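Side-chain contacts in dihydropyrimidine amidohydrolase (Dictyostelium discoideum, PDB 2FTW), which catalyses the reversible, zinc-dependent hydrolytic ring opening of 5,6-dihydrouracil and 5,6-dihydrothymine, the second step of reductive pyrimidine degradation: residues K203-L206 with E207-I210; M283-D287 with W288-A292; F385-Y388 with P389-R393. All blocks are in the same frame, centred on the assembly; numbering follows the deposited sequence.

Contact 1 (K203-L206 with E207-I210); sequences KKML and EMGI
Glu207 answers Lys203 one helical turn back in two ways: its backbone N donates to Lys203 O at 3.0 Å, and its carboxylate forms a salt bridge, Lys203 NZ meeting Glu207 OE2 at 2.8 Å. The ammonium arrives nearly in line with the C-O bond of OE2. It gets there because the lysine chain runs extended as far as CE and then bends at its last torsion (chi4 63°), turning NZ back onto the acid; Lys203 CG and CE also lie close to OE2. Met208 continues the helical pattern with a rather bent bond from its N to Lys204 O, while the same N-H makes a second, weak hydrogen bond to Met205 O. Its thioether lies alongside that of Met205, pointing the same way, with Met208 SD 3.8 Å from Met205 CE. Gly209 then leaves the helix with positive phi (81°), and its N reaches Leu206 O from above the carbonyl plane at 3.0 Å. Ile210 N closes the wider loop on Met205 O at 3.1 Å, completing a Schellman motif, and Ile210 CD1 rests 3.8 Å from Met205 SD. Leu484 and Glu483 of the second subunit pack on Met208 and Ile210 respectively, and Lys487 of that subunit donates to Gly209 O. The chemistry thus has two characters: an ion pair between exposed residues, and an apolar cluster of thioethers and Ile210 by the turn, where the reversal of the chain supplies Met205 O and Leu206 O with donors from Ile210 N and Gly209 N.

Contact 2 (M283-D287 with W288-A292); sequences MWNHD and WRHAA
The Asn285 amide lies across one face of the His290 imidazole, the two side chains crossing at about a right angle while their flat groups stay only 26° from parallel. Asn285 ND2 stands over the rim of the ring rather than its centre, 3.6 Å from His290 ND1, and this pair is a packing contact; ND1 is buried here and finds no hydrogen-bonding partner in the model. What fixes the amide is its other end. Asn285 OD1 accepts from Asp287 N at 2.9 Å, which ties the oxygen into the turn and leaves the NH2 group over the histidine. Beside this pair, the Asp287 side chain swings away from its own backbone N (chi1 -168°) and brings OD1 over the start of the helix. There the anti lone pair of OD1 receives His290 N at 3.1 Å with an N-H...O angle of 159°, while Arg289 N lies 3.0 Å from the same OD1. Asp287 O in turn takes the first regular helical bond, from Ala291 N at 3.0 Å. Ala291 points its methyl back at the preceding loop, its CB 3.6 Å from Met283 O. Around this turn, Phe294 and Phe424 pack on the His290 ring, and Arg490 of the second subunit donates to Asn285 O. Two classic devices therefore meet at one helix start: an Asx turn at Asn285 delivers the chain to Asp287, the N-cap residue, whose carboxylate caps the first turn of helix 288-292 through His290 N in the amidohydrolase domain.

Contact 3 (F385-Y388 with P389-R393); sequences FNIY and PRKGR
Tyr388 lays its ring against Pro389, the next residue; the peptide bond between them is cis, a geometry consistent with the aromatic ring packing on the proline. From CB, 3.4 Å from Pro389 N, the side chain sets off opposite its own backbone N (chi1 -176°), which swings the ring over the proline. At CG the neighbour is Pro389 CA, 3.5 Å away. One face of the ring is covered by Pro389 CB, which sits over its centre, 3.9 Å from the centroid and 8° off the normal, a well-aligned CH-pi contact. Along one side, Tyr388 CD1 approaches Lys391 O, and Tyr388 CE1 has Gly392 O at its edge, near the ring plane, 3.7 Å away. At the tip, Tyr388 OH lies 3.3 Å from Arg393 CD, the arginine passing obliquely with its guanidinium plane inclined 58° to the ring. The hydroxyl has its polar partner elsewhere, in a hydrogen bond to Asp21 of the third subunit, while Arg393 NE forms a salt bridge with Asp395. The turn itself is closed by Lys391 N donating to Ile387 O at 2.8 Å, almost straight along the carbonyl, and the positive phi of Gly392 carries the chain on towards Arg393. In the fold, this loop follows the Schellman end of helix 370-384 and leads to strand 402-406. Ala382 of that helix packs against both Ile387 and Tyr388, Phe96 of strand 94-101 touches Ile387 and Lys391, and Lys391 NZ forms salt bridges with Asp127, Asp399 and Asp401.

The three contacts illustrate how a chain enters and leaves helices. Contact 1 finishes helix 195-207 and contact 2 starts helix 288-292; their centres lie 18 Å apart on one side of the subunit, both meet the second subunit, and helix 214-219 packs against each. Contact 3, about 40 Å or more from the others between centres, lies on the opposite side of the chain's centre, follows helix 370-384 and faces the third subunit. All are partly buried, contact 3 the most so, with no exposed residue among those touching. Their chemistry differs accordingly: an ion pair and thioethers in contact 1, an Asx turn, an amide over an imidazole and carboxylate capping in contact 2, and aromatic-proline packing in contact 3.

Contact 1 (K203-L206 with E207-I210)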
loop_
_atom_site.group_PDB
_atom_site.type_symbol
_atom_site.label_atom_id
_atom_site.label_comp_id
_atom_site.label_asym_id
_atom_site.label_seq_id
_atom_site.Cartn_x
_atom_site.Cartn_y
_atom_site.Cartn_z
ATOM N N LYS A 203 0.747 4.238 -33.444
ATOM C CA LYS A 203 -0.176 3.989 -34.572
ATOM C C LYS A 203 -1.557 4.623 -34.346
ATOM O O LYS A 203 -2.118 5.266 -35.233
ATOM C CB LYS A 203 -0.331 2.469 -34.795
ATOM C CG LYS A 203 -1.093 2.076 -36.063
ATOM C CD LYS A 203 -1.103 0.553 -36.285
ATOM C CE LYS A 203 -2.228 0.125 -37.251
ATOM N NZ LYS A 203 -2.085 0.678 -38.642
ATOM N N LYS A 204 -2.092 4.446 -33.143
ATOM C CA LYS A 204 -3.388 5.005 -32.781
ATOM C C LYS A 204 -3.407 6.535 -32.783
ATOM O O LYS A 204 -4.332 7.148 -33.300
ATOM C CB LYS A 204 -3.801 4.519 -31.399
ATOM C CG LYS A 204 -5.212 4.945 -31.021
ATOM C CD LYS A 204 -5.555 4.582 -29.611
ATOM C CE LYS A 204 -7.037 4.816 -29.335
ATOM N NZ LYS A 204 -7.334 4.656 -27.892
ATOM N N MET A 205 -2.406 7.146 -32.171
ATOM C CA MET A 205 -2.394 8.602 -32.049
ATOM C C MET A 205 -2.308 9.260 -33.418
ATOM O O MET A 205 -3.098 10.150 -33.719
ATOM C CB MET A 205 -1.258 9.074 -31.136
ATOM C CG MET A 205 -1.553 8.930 -29.637
ATOM S SD MET A 205 -3.183 9.510 -29.100
ATOM C CE MET A 205 -4.117 7.986 -29.033
ATOM N N LEU A 206 -1.373 8.791 -34.248
ATOM C CA LEU A 206 -1.199 9.306 -35.611
ATOM C C LEU A 206 -2.442 9.080 -36.488
ATOM O O LEU A 206 -2.829 9.976 -37.228
ATOM C CB LEU A 206 0.039 8.690 -36.271
ATOM C CG LEU A 206 1.416 9.091 -35.745
ATOM C CD1 LEU A 206 2.471 8.237 -36.404
ATOM C CD2 LEU A 206 1.702 10.569 -35.978
ATOM N N GLU A 207 -3.067 7.902 -36.383
ATOM C CA GLU A 207 -4.355 7.608 -37.054
ATOM C C GLU A 207 -5.511 8.528 -36.653
ATOM O O GLU A 207 -6.461 8.696 -37.418
ATOM C CB GLU A 207 -4.804 6.161 -36.775
ATOM C CG GLU A 207 -4.211 5.122 -37.720
ATOM C CD GLU A 207 -4.469 3.672 -37.289
ATOM O OE1 GLU A 207 -5.271 3.443 -36.351
ATOM O OE2 GLU A 207 -3.859 2.759 -37.902
ATOM N N MET A 208 -5.463 9.069 -35.434
ATOM C CA MET A 208 -6.458 10.033 -34.965
ATOM C C MET A 208 -6.132 11.460 -35.420
ATOM O O MET A 208 -6.900 12.384 -35.145
ATOM C CB MET A 208 -6.547 10.008 -33.439
ATOM C CG MET A 208 -7.229 8.769 -32.899
ATOM S SD MET A 208 -7.264 8.665 -31.102
ATOM C CE MET A 208 -8.267 10.074 -30.694
ATOM N N GLY A 209 -4.988 11.637 -36.088
ATOM C CA GLY A 209 -4.522 12.966 -36.511
ATOM C C GLY A 209 -3.816 13.782 -35.432
ATOM O O GLY A 209 -3.591 14.989 -35.609
ATOM N N ILE A 210 -3.445 13.134 -34.326
ATOM C CA ILE A 210 -2.764 13.810 -33.218
ATOM C C ILE A 210 -1.252 13.720 -33.470
ATOM O O ILE A 210 -0.562 12.827 -32.955
ATOM C CB ILE A 210 -3.171 13.212 -31.845
ATOM C CG1 ILE A 210 -4.704 13.185 -31.699
ATOM C CG2 ILE A 210 -2.551 14.010 -30.683
ATOM C CD1 ILE A 210 -5.220 12.372 -30.494
#

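Contact 2 (M283-D287 with W288-A292)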
loop_
_atom_site.group_PDB
_atom_site.type_symbol
_atom_site.label_atom_id
_atom_site.label_comp_id
_atom_site.label_asym_id
_atom_site.label_seq_id
_atom_site.Cartn_x
_atom_site.Cartn_y
_atom_site.Cartn_z
ATOM N N MET A 283 4.557 19.846 -23.334
ATOM C CA MET A 283 4.225 19.190 -24.614
ATOM C C MET A 283 2.878 19.653 -25.200
ATOM O O MET A 283 2.605 19.420 -26.380
ATOM C CB MET A 283 4.249 17.654 -24.472
ATOM C CG MET A 283 5.662 17.059 -24.456
ATOM S SD MET A 283 5.709 15.269 -24.141
ATOM C CE MET A 283 5.218 15.228 -22.420
ATOM N N TRP A 284 2.050 20.301 -24.376
ATOM C CA TRP A 284 0.797 20.908 -24.831
ATOM C C TRP A 284 0.939 22.400 -25.133
ATOM O O TRP A 284 -0.059 23.064 -25.394
ATOM C CB TRP A 284 -0.323 20.703 -23.805
ATOM C CG TRP A 284 -0.962 19.352 -23.867
ATOM C CD1 TRP A 284 -2.178 19.045 -24.402
ATOM C CD2 TRP A 284 -0.419 18.124 -23.364
ATOM N NE1 TRP A 284 -2.436 17.697 -24.258
ATOM C CE2 TRP A 284 -1.369 17.108 -23.629
ATOM C CE3 TRP A 284 0.773 17.785 -22.710
ATOM C CZ2 TRP A 284 -1.163 15.775 -23.278
ATOM C CZ3 TRP A 284 0.981 16.443 -22.349
ATOM C CH2 TRP A 284 0.013 15.458 -22.644
ATOM N N ASN A 285 2.163 22.928 -25.094
ATOM C CA ASN A 285 2.409 24.337 -25.445
ATOM C C ASN A 285 1.952 24.622 -26.883
ATOM O O ASN A 285 2.183 23.830 -27.801
ATOM C CB ASN A 285 3.902 24.688 -25.248
ATOM C CG ASN A 285 4.170 26.198 -25.260
ATOM O OD1 ASN A 285 4.232 26.825 -26.317
ATOM N ND2 ASN A 285 4.354 26.773 -24.082
ATOM N N HIS A 286 1.273 25.743 -27.081
ATOM C CA HIS A 286 0.775 26.095 -28.410
ATOM C C HIS A 286 1.910 26.305 -29.430
ATOM O O HIS A 286 1.722 26.096 -30.635
ATOM C CB HIS A 286 -0.165 27.299 -28.318
ATOM C CG HIS A 286 -1.464 26.987 -27.630
ATOM N ND1 HIS A 286 -1.559 26.792 -26.267
ATOM C CD2 HIS A 286 -2.716 26.814 -28.117
ATOM C CE1 HIS A 286 -2.811 26.522 -25.946
ATOM N NE2 HIS A 286 -3.534 26.529 -27.051
ATOM N N ASP A 287 3.090 26.684 -28.957
ATOM C CA ASP A 287 4.264 26.758 -29.824
ATOM C C ASP A 287 4.846 25.354 -30.082
ATOM O O ASP A 287 5.250 24.662 -29.145
ATOM C CB ASP A 287 5.310 27.673 -29.191
ATOM C CG ASP A 287 6.423 28.033 -30.141
ATOM O OD1 ASP A 287 7.355 27.225 -30.297
ATOM O OD2 ASP A 287 6.389 29.148 -30.710
ATOM N N TRP A 288 4.879 24.939 -31.350
ATOM C CA TRP A 288 5.403 23.621 -31.721
ATOM C C TRP A 288 6.852 23.432 -31.274
ATOM O O TRP A 288 7.214 22.371 -30.752
ATOM C CB TRP A 288 5.306 23.365 -33.235
ATOM C CG TRP A 288 5.556 21.931 -33.548
ATOM C CD1 TRP A 288 4.625 20.942 -33.611
ATOM C CD2 TRP A 288 6.827 21.298 -33.751
ATOM N NE1 TRP A 288 5.225 19.739 -33.875
ATOM C CE2 TRP A 288 6.579 19.923 -33.952
ATOM C CE3 TRP A 288 8.151 21.758 -33.784
ATOM C CZ2 TRP A 288 7.597 19.003 -34.187
ATOM C CZ3 TRP A 288 9.169 20.833 -34.029
ATOM C CH2 TRP A 288 8.882 19.476 -34.223
ATOM N N ARG A 289 7.677 24.454 -31.476
ATOM C CA ARG A 289 9.100 24.354 -31.157
ATOM C C ARG A 289 9.305 24.062 -29.671
ATOM O O ARG A 289 10.073 23.172 -29.292
ATOM C CB ARG A 289 9.838 25.645 -31.562
ATOM C CG ARG A 289 11.370 25.535 -31.571
ATOM C CD ARG A 289 11.993 25.874 -30.207
ATOM N NE ARG A 289 13.458 25.793 -30.206
ATOM C CZ ARG A 289 14.180 24.688 -29.991
ATOM N NH1 ARG A 289 13.601 23.513 -29.774
ATOM N NH2 ARG A 289 15.512 24.759 -29.996
ATOM N N HIS A 290 8.612 24.823 -28.838
ATOM C CA HIS A 290 8.714 24.683 -27.393
ATOM C C HIS A 290 8.247 23.291 -26.972
ATOM O O HIS A 290 8.928 22.605 -26.205
ATOM C CB HIS A 290 7.866 25.765 -26.721
ATOM C CG HIS A 290 8.123 25.924 -25.258
ATOM N ND1 HIS A 290 7.579 25.082 -24.311
ATOM C CD2 HIS A 290 8.856 26.836 -24.576
ATOM C CE1 HIS A 290 7.965 25.469 -23.109
ATOM N NE2 HIS A 290 8.744 26.529 -23.242
ATOM N N ALA A 291 7.097 22.880 -27.503
ATOM C CA ALA A 291 6.522 21.564 -27.215
ATOM C C ALA A 291 7.454 20.409 -27.579
ATOM O O ALA A 291 7.743 19.553 -26.740
ATOM C CB ALA A 291 5.186 21.412 -27.921
ATOM N N ALA A 292 7.908 20.390 -28.833
ATOM C CA ALA A 292 8.836 19.363 -29.334
ATOM C C ALA A 292 10.176 19.297 -28.579
ATOM O O ALA A 292 10.816 18.239 -28.527
ATOM C CB ALA A 292 9.094 19.578 -30.811
#

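Contact 3 (F385-Y388 with P389-R393)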
loop_
_atom_site.group_PDB
_atom_site.type_symbol
_atom_site.label_atom_id
_atom_site.label_comp_id
_atom_site.label_asym_id
_atom_site.label_seq_id
_atom_site.Cartn_x
_atom_site.Cartn_y
_atom_site.Cartn_z
ATOM N N PHE A 385 28.202 1.633 -9.441
ATOM C CA PHE A 385 29.027 1.332 -10.611
ATOM C C PHE A 385 30.486 1.044 -10.238
ATOM O O PHE A 385 31.357 1.010 -11.097
ATOM C CB PHE A 385 28.888 2.445 -11.661
ATOM C CG PHE A 385 27.492 2.550 -12.215
ATOM C CD1 PHE A 385 27.024 1.598 -13.113
ATOM C CD2 PHE A 385 26.616 3.532 -11.768
ATOM C CE1 PHE A 385 25.704 1.653 -13.609
ATOM C CE2 PHE A 385 25.297 3.609 -12.254
ATOM C CZ PHE A 385 24.840 2.668 -13.177
ATOM N N ASN A 386 30.730 0.850 -8.948
ATOM C CA ASN A 386 31.999 0.316 -8.427
ATOM C C ASN A 386 33.226 1.178 -8.691
ATOM O O ASN A 386 34.231 0.708 -9.188
ATOM C CB ASN A 386 32.248 -1.116 -8.909
ATOM C CG ASN A 386 33.175 -1.880 -7.974
ATOM O OD1 ASN A 386 33.384 -1.462 -6.832
ATOM N ND2 ASN A 386 33.734 -2.988 -8.448
ATOM N N ILE A 387 33.108 2.458 -8.360
ATOM C CA ILE A 387 34.214 3.414 -8.481
ATOM C C ILE A 387 34.317 4.255 -7.196
ATOM O O ILE A 387 34.897 5.330 -7.190
ATOM C CB ILE A 387 34.036 4.292 -9.745
ATOM C CG1 ILE A 387 32.717 5.082 -9.677
ATOM C CG2 ILE A 387 34.115 3.409 -10.996
ATOM C CD1 ILE A 387 32.249 5.675 -10.962
ATOM N N TYR A 388 33.741 3.725 -6.113
ATOM C CA TYR A 388 33.843 4.283 -4.761
ATOM C C TYR A 388 34.980 3.570 -4.008
ATOM O O TYR A 388 35.157 2.360 -4.151
ATOM C CB TYR A 388 32.510 4.065 -4.061
ATOM C CG TYR A 388 32.349 4.645 -2.663
ATOM C CD1 TYR A 388 31.929 5.958 -2.474
ATOM C CD2 TYR A 388 32.559 3.859 -1.537
ATOM C CE1 TYR A 388 31.754 6.483 -1.196
ATOM C CE2 TYR A 388 32.385 4.372 -0.253
ATOM C CZ TYR A 388 31.979 5.681 -0.089
ATOM O OH TYR A 388 31.794 6.186 1.182
ATOM N N PRO A 389 35.766 4.313 -3.203
ATOM C CA PRO A 389 35.636 5.730 -2.894
ATOM C C PRO A 389 36.588 6.624 -3.711
ATOM O O PRO A 389 36.752 7.797 -3.372
ATOM C CB PRO A 389 36.003 5.761 -1.416
ATOM C CG PRO A 389 37.067 4.685 -1.294
ATOM C CD PRO A 389 36.912 3.749 -2.480
ATOM N N ARG A 390 37.211 6.085 -4.763
ATOM C CA ARG A 390 37.987 6.909 -5.699
ATOM C C ARG A 390 37.165 8.104 -6.173
ATOM O O ARG A 390 37.663 9.226 -6.217
ATOM C CB ARG A 390 38.436 6.086 -6.915
ATOM C CG ARG A 390 39.013 6.906 -8.058
ATOM C CD ARG A 390 39.667 6.026 -9.115
ATOM N NE ARG A 390 40.268 6.826 -10.180
ATOM C CZ ARG A 390 40.836 6.330 -11.287
ATOM N NH1 ARG A 390 40.888 5.015 -11.502
ATOM N NH2 ARG A 390 41.360 7.158 -12.182
ATOM N N LYS A 391 35.911 7.834 -6.543
ATOM C CA LYS A 391 34.921 8.882 -6.854
ATOM C C LYS A 391 33.843 8.917 -5.763
ATOM O O LYS A 391 33.651 7.937 -5.024
ATOM C CB LYS A 391 34.294 8.639 -8.226
ATOM C CG LYS A 391 35.307 8.596 -9.418
ATOM C CD LYS A 391 36.097 9.894 -9.587
ATOM C CE LYS A 391 36.983 9.845 -10.848
ATOM N NZ LYS A 391 38.150 10.790 -10.798
ATOM N N GLY A 392 33.173 10.057 -5.634
ATOM C CA GLY A 392 32.077 10.209 -4.671
ATOM C C GLY A 392 32.441 10.260 -3.193
ATOM O O GLY A 392 31.591 10.022 -2.334
ATOM N N ARG A 393 33.688 10.590 -2.872
ATOM C CA ARG A 393 34.061 10.787 -1.473
ATOM C C ARG A 393 35.263 11.706 -1.301
ATOM O O ARG A 393 36.247 11.596 -2.019
ATOM C CB ARG A 393 34.339 9.445 -0.786
ATOM C CG ARG A 393 34.521 9.595 0.720
ATOM C CD ARG A 393 34.272 8.321 1.463
ATOM N NE ARG A 393 34.265 8.507 2.918
ATOM C CZ ARG A 393 33.216 8.865 3.657
ATOM N NH1 ARG A 393 32.031 9.121 3.119
ATOM N NH2 ARG A 393 33.363 8.981 4.966
#